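Local coordinates for protein 3-deoxy-D-manno-octulosonate 8-phosphate phosphatase KdsC (Haemophilus influenzae Rd, PDB 1K1E) that hydrolyses 3-deoxy-D-manno-octulosonate 8-phosphate to 3-deoxy-D-manno-octulosonate and inorganic phosphate, a magnesium-dependent reaction of lipopolysaccharide biosynthesis, at residues Q53-D61 and I74-K84; A99-D108 and A117-P128. One frame throughout, in Å; residues are numbered along the deposited sequence.

Contact 1 (Q53-D61 and I74-K84); sequences QVAVLSGRD and IKLFFLGKLEK. With SO4 (sulfate ion), chain O.
Val56 and Phe78 anchor the backbone ladder: Phe78 N donates to Val56 O at 3.0 Å, and Val56 N reaches back to Leu76 O at 3.3 Å. Ser58 N adds a rung to Phe78 O (3.0 Å). The strand directions differ by 6°, so the pairing is parallel. Past it, Gly80 N and Lys81 N make only weak, bent bonds to Ser58 O.

Apolar packing occupies both sheet faces. On the face of Val56, its CG2 meets Ile74 CD1 at 3.6 Å, the side chains crossing at about a right angle; CG1, set trans to the backbone N (chi1 168°), approaches Leu79 CD2 at 3.9 Å. On the other face, Leu57 CD1 rests against the methylenes of Lys84, 3.8 Å from CB.

Polar groups gather where the strands end. The extended Lys84 chain brings NZ to sulfate O1 at 2.7 Å, and Gly59 N makes a nearly straight bond to sulfate O4 (2.8 Å, 170°). NZ also forms salt bridges with Asp14 and Asp111. Lys84 is an inferred substrate ligand, so the anion site that its NZ forms with Gly59 N is consistent with phosphate recognition beside a beta-alpha-beta crossover of the Rossmann-like HAD fold.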
loop_
_atom_site.group_PDB
_atom_site.type_symbol
_atom_site.label_atom_id
_atom_site.label_comp_id
_atom_site.label_asym_id
_atom_site.label_seq_id
_atom_site.Cartn_x
_atom_site.Cartn_y
_atom_site.Cartn_z
ATOM N N GLN A 53 -27.907 -6.655 -10.231
ATOM C CA GLN A 53 -26.797 -6.780 -11.154
ATOM C C GLN A 53 -25.678 -5.798 -10.839
ATOM O O GLN A 53 -25.922 -4.757 -10.195
ATOM C CB GLN A 53 -27.304 -6.534 -12.550
ATOM C CG GLN A 53 -28.430 -7.517 -12.920
ATOM C CD GLN A 53 -29.054 -7.122 -14.272
ATOM O OE1 GLN A 53 -28.415 -7.236 -15.313
ATOM N NE2 GLN A 53 -30.264 -6.612 -14.229
ATOM N N VAL A 54 -24.490 -6.103 -11.323
ATOM C CA VAL A 54 -23.371 -5.184 -11.121
ATOM C C VAL A 54 -22.727 -4.853 -12.478
ATOM O O VAL A 54 -22.537 -5.723 -13.310
ATOM C CB VAL A 54 -22.338 -5.772 -10.165
ATOM C CG1 VAL A 54 -21.138 -4.843 -10.077
ATOM C CG2 VAL A 54 -23.027 -6.066 -8.763
ATOM N N ALA A 55 -22.405 -3.587 -12.699
ATOM C CA ALA A 55 -21.727 -3.156 -13.928
ATOM C C ALA A 55 -20.482 -2.333 -13.550
ATOM O O ALA A 55 -20.435 -1.731 -12.457
ATOM C CB ALA A 55 -22.651 -2.306 -14.805
ATOM N N VAL A 56 -19.494 -2.357 -14.449
ATOM C CA VAL A 56 -18.246 -1.616 -14.270
ATOM C C VAL A 56 -18.204 -0.538 -15.349
ATOM O O VAL A 56 -18.518 -0.796 -16.505
ATOM C CB VAL A 56 -17.054 -2.594 -14.437
ATOM C CG1 VAL A 56 -15.707 -1.819 -14.563
ATOM C CG2 VAL A 56 -17.080 -3.596 -13.277
ATOM N N LEU A 57 -17.772 0.666 -14.970
ATOM C CA LEU A 57 -17.703 1.787 -15.890
ATOM C C LEU A 57 -16.296 2.350 -15.679
ATOM O O LEU A 57 -15.946 2.669 -14.568
ATOM C CB LEU A 57 -18.751 2.813 -15.480
ATOM C CG LEU A 57 -19.512 3.633 -16.520
ATOM C CD1 LEU A 57 -19.954 4.886 -15.842
ATOM C CD2 LEU A 57 -18.675 3.994 -17.745
ATOM N N SER A 58 -15.483 2.426 -16.713
ATOM C CA SER A 58 -14.146 2.983 -16.526
ATOM C C SER A 58 -13.785 3.747 -17.785
ATOM O O SER A 58 -14.170 3.334 -18.884
ATOM C CB SER A 58 -13.113 1.859 -16.326
ATOM O OG SER A 58 -11.820 2.408 -16.252
ATOM N N GLY A 59 -13.075 4.863 -17.626
ATOM C CA GLY A 59 -12.633 5.624 -18.779
ATOM C C GLY A 59 -11.427 4.954 -19.447
ATOM O O GLY A 59 -10.907 5.429 -20.470
ATOM N N ARG A 60 -10.999 3.818 -18.906
ATOM C CA ARG A 60 -9.835 3.110 -19.419
ATOM C C ARG A 60 -10.256 1.678 -19.724
ATOM O O ARG A 60 -11.192 1.164 -19.134
ATOM C CB ARG A 60 -8.695 3.126 -18.347
ATOM C CG ARG A 60 -8.036 4.521 -18.113
ATOM C CD ARG A 60 -7.028 4.569 -16.917
ATOM N NE ARG A 60 -5.746 3.931 -17.249
ATOM C CZ ARG A 60 -4.683 4.576 -17.754
ATOM N NH1 ARG A 60 -4.760 5.902 -17.971
ATOM N NH2 ARG A 60 -3.553 3.908 -18.068
ATOM N N ASP A 61 -9.595 1.054 -20.680
ATOM C CA ASP A 61 -9.884 -0.340 -21.033
ATOM C C ASP A 61 -8.554 -1.087 -20.988
ATOM O O ASP A 61 -7.570 -0.585 -21.480
ATOM C CB ASP A 61 -10.431 -0.392 -22.469
ATOM C CG ASP A 61 -11.060 -1.752 -22.830
ATOM O OD1 ASP A 61 -11.695 -1.863 -23.918
ATOM O OD2 ASP A 61 -10.954 -2.717 -22.044
ATOM N N ILE A 74 -18.951 -10.667 -14.090
ATOM C CA ILE A 74 -19.653 -9.424 -14.454
ATOM C C ILE A 74 -19.842 -9.441 -15.953
ATOM O O ILE A 74 -18.866 -9.639 -16.676
ATOM C CB ILE A 74 -18.806 -8.189 -14.006
ATOM C CG1 ILE A 74 -18.848 -8.068 -12.476
ATOM C CG2 ILE A 74 -19.260 -6.957 -14.654
ATOM C CD1 ILE A 74 -18.112 -6.807 -11.924
ATOM N N LYS A 75 -21.072 -9.273 -16.457
ATOM C CA LYS A 75 -21.227 -9.281 -17.917
ATOM C C LYS A 75 -21.476 -7.904 -18.520
ATOM O O LYS A 75 -21.339 -7.716 -19.715
ATOM C CB LYS A 75 -22.410 -10.162 -18.344
ATOM C CG LYS A 75 -22.585 -10.216 -19.860
ATOM C CD LYS A 75 -24.079 -10.157 -20.344
ATOM C CE LYS A 75 -24.147 -9.429 -21.764
ATOM N NZ LYS A 75 -25.525 -9.078 -22.207
ATOM N N LEU A 76 -21.866 -6.949 -17.676
ATOM C CA LEU A 76 -22.192 -5.589 -18.080
ATOM C C LEU A 76 -21.071 -4.611 -17.765
ATOM O O LEU A 76 -20.741 -4.450 -16.608
ATOM C CB LEU A 76 -23.438 -5.143 -17.294
ATOM C CG LEU A 76 -24.709 -6.007 -17.435
ATOM C CD1 LEU A 76 -25.864 -5.328 -16.734
ATOM C CD2 LEU A 76 -25.034 -6.222 -18.913
ATOM N N PHE A 77 -20.512 -3.953 -18.771
ATOM C CA PHE A 77 -19.441 -3.010 -18.513
ATOM C C PHE A 77 -19.338 -2.079 -19.698
ATOM O O PHE A 77 -19.721 -2.414 -20.807
ATOM C CB PHE A 77 -18.088 -3.725 -18.346
ATOM C CG PHE A 77 -17.818 -4.722 -19.393
ATOM C CD1 PHE A 77 -17.171 -4.361 -20.558
ATOM C CD2 PHE A 77 -18.150 -6.048 -19.173
ATOM C CE1 PHE A 77 -16.827 -5.330 -21.506
ATOM C CE2 PHE A 77 -17.812 -7.035 -20.125
ATOM C CZ PHE A 77 -17.148 -6.647 -21.282
ATOM N N PHE A 78 -18.761 -0.923 -19.449
ATOM C CA PHE A 78 -18.530 0.079 -20.473
ATOM C C PHE A 78 -17.142 0.607 -20.084
ATOM O O PHE A 78 -16.922 1.323 -19.060
ATOM C CB PHE A 78 -19.601 1.154 -20.365
ATOM C CG PHE A 78 -19.937 1.790 -21.658
ATOM C CD1 PHE A 78 -21.258 2.017 -21.994
ATOM C CD2 PHE A 78 -18.935 2.169 -22.541
ATOM C CE1 PHE A 78 -21.599 2.634 -23.233
ATOM C CE2 PHE A 78 -19.264 2.787 -23.800
ATOM C CZ PHE A 78 -20.602 3.011 -24.126
ATOM N N LEU A 79 -16.193 0.255 -20.929
ATOM C CA LEU A 79 -14.768 0.564 -20.723
ATOM C C LEU A 79 -14.254 1.470 -21.825
ATOM O O LEU A 79 -14.722 1.408 -22.976
ATOM C CB LEU A 79 -13.951 -0.747 -20.667
ATOM C CG LEU A 79 -14.492 -1.850 -19.709
ATOM C CD1 LEU A 79 -13.583 -3.076 -19.698
ATOM C CD2 LEU A 79 -14.576 -1.309 -18.263
ATOM N N GLY A 80 -13.335 2.349 -21.444
ATOM C CA GLY A 80 -12.745 3.279 -22.386
ATOM C C GLY A 80 -13.527 4.556 -22.591
ATOM O O GLY A 80 -13.063 5.449 -23.303
ATOM N N LYS A 81 -14.702 4.654 -21.978
ATOM C CA LYS A 81 -15.552 5.853 -22.139
ATOM C C LYS A 81 -15.340 6.871 -21.053
ATOM O O LYS A 81 -15.510 6.576 -19.870
ATOM C CB LYS A 81 -17.040 5.486 -22.181
ATOM C CG LYS A 81 -17.818 6.604 -22.833
ATOM C CD LYS A 81 -19.184 6.205 -23.253
ATOM C CE LYS A 81 -19.657 7.241 -24.254
ATOM N NZ LYS A 81 -20.927 6.861 -24.924
ATOM N N LEU A 82 -15.010 8.089 -21.446
ATOM C CA LEU A 82 -14.758 9.118 -20.440
ATOM C C LEU A 82 -15.970 9.942 -20.091
ATOM O O LEU A 82 -15.978 10.660 -19.088
ATOM C CB LEU A 82 -13.617 10.040 -20.884
ATOM C CG LEU A 82 -12.230 9.542 -20.477
ATOM C CD1 LEU A 82 -11.138 10.554 -20.867
ATOM C CD2 LEU A 82 -12.234 9.346 -18.963
ATOM N N GLU A 83 -17.002 9.822 -20.897
ATOM C CA GLU A 83 -18.232 10.571 -20.672
ATOM C C GLU A 83 -19.190 9.587 -20.042
ATOM O O GLU A 83 -19.955 8.871 -20.723
ATOM C CB GLU A 83 -18.759 11.104 -21.999
ATOM C CG GLU A 83 -20.001 11.925 -21.868
ATOM C CD GLU A 83 -21.251 11.080 -21.766
ATOM O OE1 GLU A 83 -21.543 10.360 -22.745
ATOM O OE2 GLU A 83 -21.943 11.136 -20.710
ATOM N N LYS A 84 -19.184 9.608 -18.713
ATOM C CA LYS A 84 -19.960 8.652 -17.957
ATOM C C LYS A 84 -21.462 8.798 -17.854
ATOM O O LYS A 84 -22.134 7.798 -17.641
ATOM C CB LYS A 84 -19.349 8.521 -16.545
ATOM C CG LYS A 84 -17.919 7.995 -16.632
ATOM C CD LYS A 84 -17.337 7.698 -15.239
ATOM C CE LYS A 84 -15.864 7.194 -15.360
ATOM N NZ LYS A 84 -15.477 6.631 -14.025
HETATM S S SO4 O . -12.210 7.328 -15.037
HETATM O O1 SO4 O . -13.247 8.057 -14.302
HETATM O O2 SO4 O . -10.935 7.506 -14.281
HETATM O O3 SO4 O . -12.047 7.859 -16.381
HETATM O O4 SO4 O . -12.686 5.921 -15.081
HETATM O O HOH W 1 -23.078 -7.749 -14.946
HETATM O O HOH W 2 -14.417 -0.573 -24.616
#

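Contact 2 (A99-D108 and A117-P128); sequences AEQTAYIGDD and ACGTSFAVADAP. With HG (mercury (II) ion), chain N; CO (cobalt (II) ion), chain M.
Phe122 and Tyr104 meet at the middle of a parallel strand pair, 102-106 with 120-123, whose directions differ by 18°; helix 112-117 connects them in a beta-alpha-beta unit of the HAD fold. The middle of the pair is closely packed. Phe122 N bonds to Tyr104 O at 2.9 Å, and Gly106 N to Phe122 O at 3.1 Å. The Phe122 ring turns its edge to Tyr104 O, which lies in the ring plane 3.7 Å from CD1, while CE1 of the same edge touches Ala103 CB. Helix 147-158 packs on this ring through Met151 and Met154.

On the opposite face, Cys118 SG is wedged between Tyr104 CB and Thr102 CG2, the latter at 3.3 Å. With its methyl anti to the backbone N, Thr102 presents CG2 to SG, and OG1 turns away to bond with Thr98 O. SG also binds the mercury ion at 2.3 Å, with Cys88 and Ala114 O completing its site.

The solvent side is looser. There, near exposed Glu100, Gly119 N divides itself between Ala99 O and Thr102 O in two weak bonds, and a water lies against Glu100 O and Thr102 O. At the far, buried end only the ladder bond weakens, Val124 N to Gly106 O being 3.4 Å, and the type I turn 124-127 returns Ala127 and Pro128 to Asp107. Asp107 O is buried there without a polar partner, 3.2 Å from Pro128 CD. Asp107 OD1 forms a salt bridge with Arg39 of the second subunit. Its chi1 of 69° sets CG between the backbone N and the carbonyl carbon; OD2 binds cobalt at 2.0 Å, in a coordination shell shared with Asp14 OD2, Asp16 O and three waters.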
loop_
_atom_site.group_PDB
_atom_site.type_symbol
_atom_site.label_atom_id
_atom_site.label_comp_id
_atom_site.label_asym_id
_atom_site.label_seq_id
_atom_site.Cartn_x
_atom_site.Cartn_y
_atom_site.Cartn_z
ATOM N N ALA A 99 -33.172 4.305 -13.829
ATOM C CA ALA A 99 -32.171 5.062 -13.071
ATOM C C ALA A 99 -32.530 5.093 -11.594
ATOM O O ALA A 99 -31.653 4.946 -10.726
ATOM C CB ALA A 99 -32.013 6.517 -13.610
ATOM N N GLU A 100 -33.809 5.273 -11.273
ATOM C CA GLU A 100 -34.165 5.277 -9.864
ATOM C C GLU A 100 -33.773 4.016 -9.143
ATOM O O GLU A 100 -33.557 4.051 -7.940
ATOM C CB GLU A 100 -35.680 5.531 -9.629
ATOM C CG GLU A 100 -36.654 4.730 -10.441
ATOM C CD GLU A 100 -38.121 5.109 -10.102
ATOM O OE1 GLU A 100 -39.059 4.803 -10.907
ATOM O OE2 GLU A 100 -38.325 5.712 -9.009
ATOM N N GLN A 101 -33.657 2.900 -9.866
ATOM C CA GLN A 101 -33.298 1.620 -9.243
ATOM C C GLN A 101 -31.784 1.326 -9.340
ATOM O O GLN A 101 -31.340 0.213 -9.045
ATOM C CB GLN A 101 -34.052 0.475 -9.945
ATOM C CG GLN A 101 -35.555 0.724 -10.284
ATOM C CD GLN A 101 -36.225 -0.359 -11.229
ATOM O OE1 GLN A 101 -35.651 -0.810 -12.252
ATOM N NE2 GLN A 101 -37.464 -0.735 -10.891
ATOM N N THR A 102 -31.014 2.303 -9.788
ATOM C CA THR A 102 -29.564 2.108 -9.946
ATOM C C THR A 102 -28.771 2.929 -8.948
ATOM O O THR A 102 -29.177 4.047 -8.611
ATOM C CB THR A 102 -29.164 2.576 -11.310
ATOM O OG1 THR A 102 -29.940 1.880 -12.295
ATOM C CG2 THR A 102 -27.684 2.327 -11.570
ATOM N N ALA A 103 -27.645 2.393 -8.478
ATOM C CA ALA A 103 -26.786 3.141 -7.546
ATOM C C ALA A 103 -25.414 3.184 -8.185
ATOM O O ALA A 103 -25.059 2.262 -8.880
ATOM C CB ALA A 103 -26.680 2.444 -6.200
ATOM N N TYR A 104 -24.643 4.245 -7.919
ATOM C CA TYR A 104 -23.324 4.424 -8.519
ATOM C C TYR A 104 -22.329 4.688 -7.401
ATOM O O TYR A 104 -22.686 5.290 -6.404
ATOM C CB TYR A 104 -23.287 5.679 -9.386
ATOM C CG TYR A 104 -22.051 5.830 -10.225
ATOM C CD1 TYR A 104 -21.934 5.236 -11.499
ATOM C CD2 TYR A 104 -20.922 6.527 -9.732
ATOM C CE1 TYR A 104 -20.743 5.323 -12.253
ATOM C CE2 TYR A 104 -19.795 6.620 -10.467
ATOM C CZ TYR A 104 -19.676 6.030 -11.704
ATOM O OH TYR A 104 -18.503 6.154 -12.406
ATOM N N ILE A 105 -21.085 4.284 -7.594
ATOM C CA ILE A 105 -20.081 4.566 -6.572
ATOM C C ILE A 105 -18.865 5.114 -7.299
ATOM O O ILE A 105 -18.354 4.471 -8.217
ATOM C CB ILE A 105 -19.731 3.288 -5.689
ATOM C CG1 ILE A 105 -18.579 3.661 -4.697
ATOM C CG2 ILE A 105 -19.540 2.000 -6.563
ATOM C CD1 ILE A 105 -18.347 2.505 -3.638
ATOM N N GLY A 106 -18.384 6.291 -6.886
ATOM C CA GLY A 106 -17.281 6.898 -7.620
ATOM C C GLY A 106 -16.382 7.620 -6.658
ATOM O O GLY A 106 -16.630 7.617 -5.434
ATOM N N ASP A 107 -15.319 8.177 -7.210
ATOM C CA ASP A 107 -14.339 8.892 -6.348
ATOM C C ASP A 107 -13.880 10.250 -6.876
ATOM O O ASP A 107 -13.159 10.942 -6.162
ATOM C CB ASP A 107 -13.059 8.089 -6.181
ATOM C CG ASP A 107 -12.248 7.990 -7.479
ATOM O OD1 ASP A 107 -11.029 8.261 -7.505
ATOM O OD2 ASP A 107 -12.828 7.630 -8.508
ATOM N N ASP A 108 -14.213 10.580 -8.117
ATOM C CA ASP A 108 -13.664 11.838 -8.677
ATOM C C ASP A 108 -14.597 12.631 -9.559
ATOM O O ASP A 108 -15.762 12.226 -9.784
ATOM C CB ASP A 108 -12.336 11.506 -9.450
ATOM C CG ASP A 108 -11.335 12.666 -9.464
ATOM O OD1 ASP A 108 -10.236 12.466 -10.062
ATOM O OD2 ASP A 108 -11.635 13.734 -8.852
ATOM N N ALA A 117 -26.896 10.970 -12.965
ATOM C CA ALA A 117 -27.705 10.094 -13.796
ATOM C C ALA A 117 -28.302 8.950 -12.972
ATOM O O ALA A 117 -29.431 8.488 -13.299
ATOM C CB ALA A 117 -26.898 9.573 -14.868
ATOM N N CYS A 118 -27.614 8.504 -11.900
ATOM C CA CYS A 118 -28.184 7.406 -11.063
ATOM C C CYS A 118 -29.149 7.908 -9.987
ATOM O O CYS A 118 -29.116 9.055 -9.603
ATOM C CB CYS A 118 -27.091 6.596 -10.362
ATOM S SG CYS A 118 -26.314 5.291 -11.338
ATOM N N GLY A 119 -29.980 7.009 -9.492
ATOM C CA GLY A 119 -30.936 7.355 -8.463
ATOM C C GLY A 119 -30.290 7.498 -7.095
ATOM O O GLY A 119 -30.734 8.303 -6.308
ATOM N N THR A 120 -29.237 6.736 -6.832
ATOM C CA THR A 120 -28.538 6.758 -5.538
ATOM C C THR A 120 -27.052 6.803 -5.856
ATOM O O THR A 120 -26.620 6.188 -6.838
ATOM C CB THR A 120 -28.826 5.431 -4.770
ATOM O OG1 THR A 120 -30.240 5.338 -4.529
ATOM C CG2 THR A 120 -28.077 5.349 -3.467
ATOM N N SER A 121 -26.277 7.512 -5.048
ATOM C CA SER A 121 -24.843 7.605 -5.311
ATOM C C SER A 121 -24.062 7.549 -4.001
ATOM O O SER A 121 -24.493 8.078 -2.982
ATOM C CB SER A 121 -24.547 8.934 -6.015
ATOM O OG SER A 121 -25.108 10.007 -5.270
ATOM N N PHE A 122 -22.867 6.973 -4.094
ATOM C CA PHE A 122 -21.943 6.789 -3.001
ATOM C C PHE A 122 -20.567 7.278 -3.372
ATOM O O PHE A 122 -20.137 7.109 -4.512
ATOM C CB PHE A 122 -21.764 5.305 -2.724
ATOM C CG PHE A 122 -23.021 4.627 -2.195
ATOM C CD1 PHE A 122 -24.008 4.194 -3.080
ATOM C CD2 PHE A 122 -23.190 4.387 -0.845
ATOM C CE1 PHE A 122 -25.129 3.544 -2.636
ATOM C CE2 PHE A 122 -24.349 3.703 -0.374
ATOM C CZ PHE A 122 -25.319 3.287 -1.285
ATOM N N ALA A 123 -19.873 7.867 -2.399
ATOM C CA ALA A 123 -18.496 8.290 -2.661
ATOM C C ALA A 123 -17.640 7.564 -1.667
ATOM O O ALA A 123 -18.055 7.388 -0.505
ATOM C CB ALA A 123 -18.347 9.843 -2.467
ATOM N N VAL A 124 -16.463 7.133 -2.112
ATOM C CA VAL A 124 -15.471 6.504 -1.225
ATOM C C VAL A 124 -14.940 7.553 -0.262
ATOM O O VAL A 124 -15.000 8.770 -0.533
ATOM C CB VAL A 124 -14.292 5.856 -2.026
ATOM C CG1 VAL A 124 -14.844 4.726 -2.885
ATOM C CG2 VAL A 124 -13.587 6.905 -2.925
ATOM N N ALA A 125 -14.446 7.078 0.870
ATOM C CA ALA A 125 -13.975 8.005 1.927
ATOM C C ALA A 125 -12.890 9.004 1.572
ATOM O O ALA A 125 -12.744 10.033 2.242
ATOM C CB ALA A 125 -13.533 7.200 3.114
ATOM N N ASP A 126 -12.051 8.672 0.617
ATOM C CA ASP A 126 -10.939 9.563 0.283
ATOM C C ASP A 126 -11.229 10.380 -0.942
ATOM O O ASP A 126 -10.345 11.047 -1.471
ATOM C CB ASP A 126 -9.600 8.811 0.111
ATOM C CG ASP A 126 -9.698 7.619 -0.839
ATOM O OD1 ASP A 126 -8.684 7.306 -1.454
ATOM O OD2 ASP A 126 -10.751 6.961 -0.989
ATOM N N ALA A 127 -12.498 10.391 -1.358
ATOM C CA ALA A 127 -12.888 11.229 -2.477
ATOM C C ALA A 127 -12.806 12.714 -2.034
ATOM O O ALA A 127 -12.904 13.041 -0.841
ATOM C CB ALA A 127 -14.365 10.925 -2.905
ATOM N N PRO A 128 -12.638 13.637 -2.992
ATOM C CA PRO A 128 -12.584 15.038 -2.531
ATOM C C PRO A 128 -13.893 15.554 -2.114
ATOM O O PRO A 128 -14.955 15.015 -2.463
ATOM C CB PRO A 128 -12.049 15.809 -3.736
ATOM C CG PRO A 128 -12.499 14.934 -4.926
ATOM C CD PRO A 128 -12.333 13.516 -4.422
HETATM HG HG HG N . -25.107 6.235 -13.003
HETATM CO CO CO M . -12.216 6.859 -10.287
HETATM O O HOH W 3 -31.398 4.237 -6.486
HETATM O O HOH W 4 -10.400 7.882 -10.104
HETATM O O HOH W 5 -11.754 5.870 -12.176
HETATM O O HOH W 6 -13.257 8.359 -11.382
#

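From the N terminus, strand 10-14 comes first and ends up between the two pairs in the sheet. Contact 1 then closes a loop of twelve residues, mostly helix 63-72, at one edge of the sheet. Helix 84-95 leads on to contact 2, which closes a loop of eight residues holding most of helix 112-117. The loops are in series, neither nested nor crossed, and their centres lie 14 Å apart. Strand 10-14 bonds to both 53-58 and 102-106, so one parallel sheet unites the contacts. They also touch directly: Leu57 CD1 packs 3.7 Å from Tyr104 CE1. Both reach the second subunit, and their C-terminal strand ends flank the cobalt and sulfate.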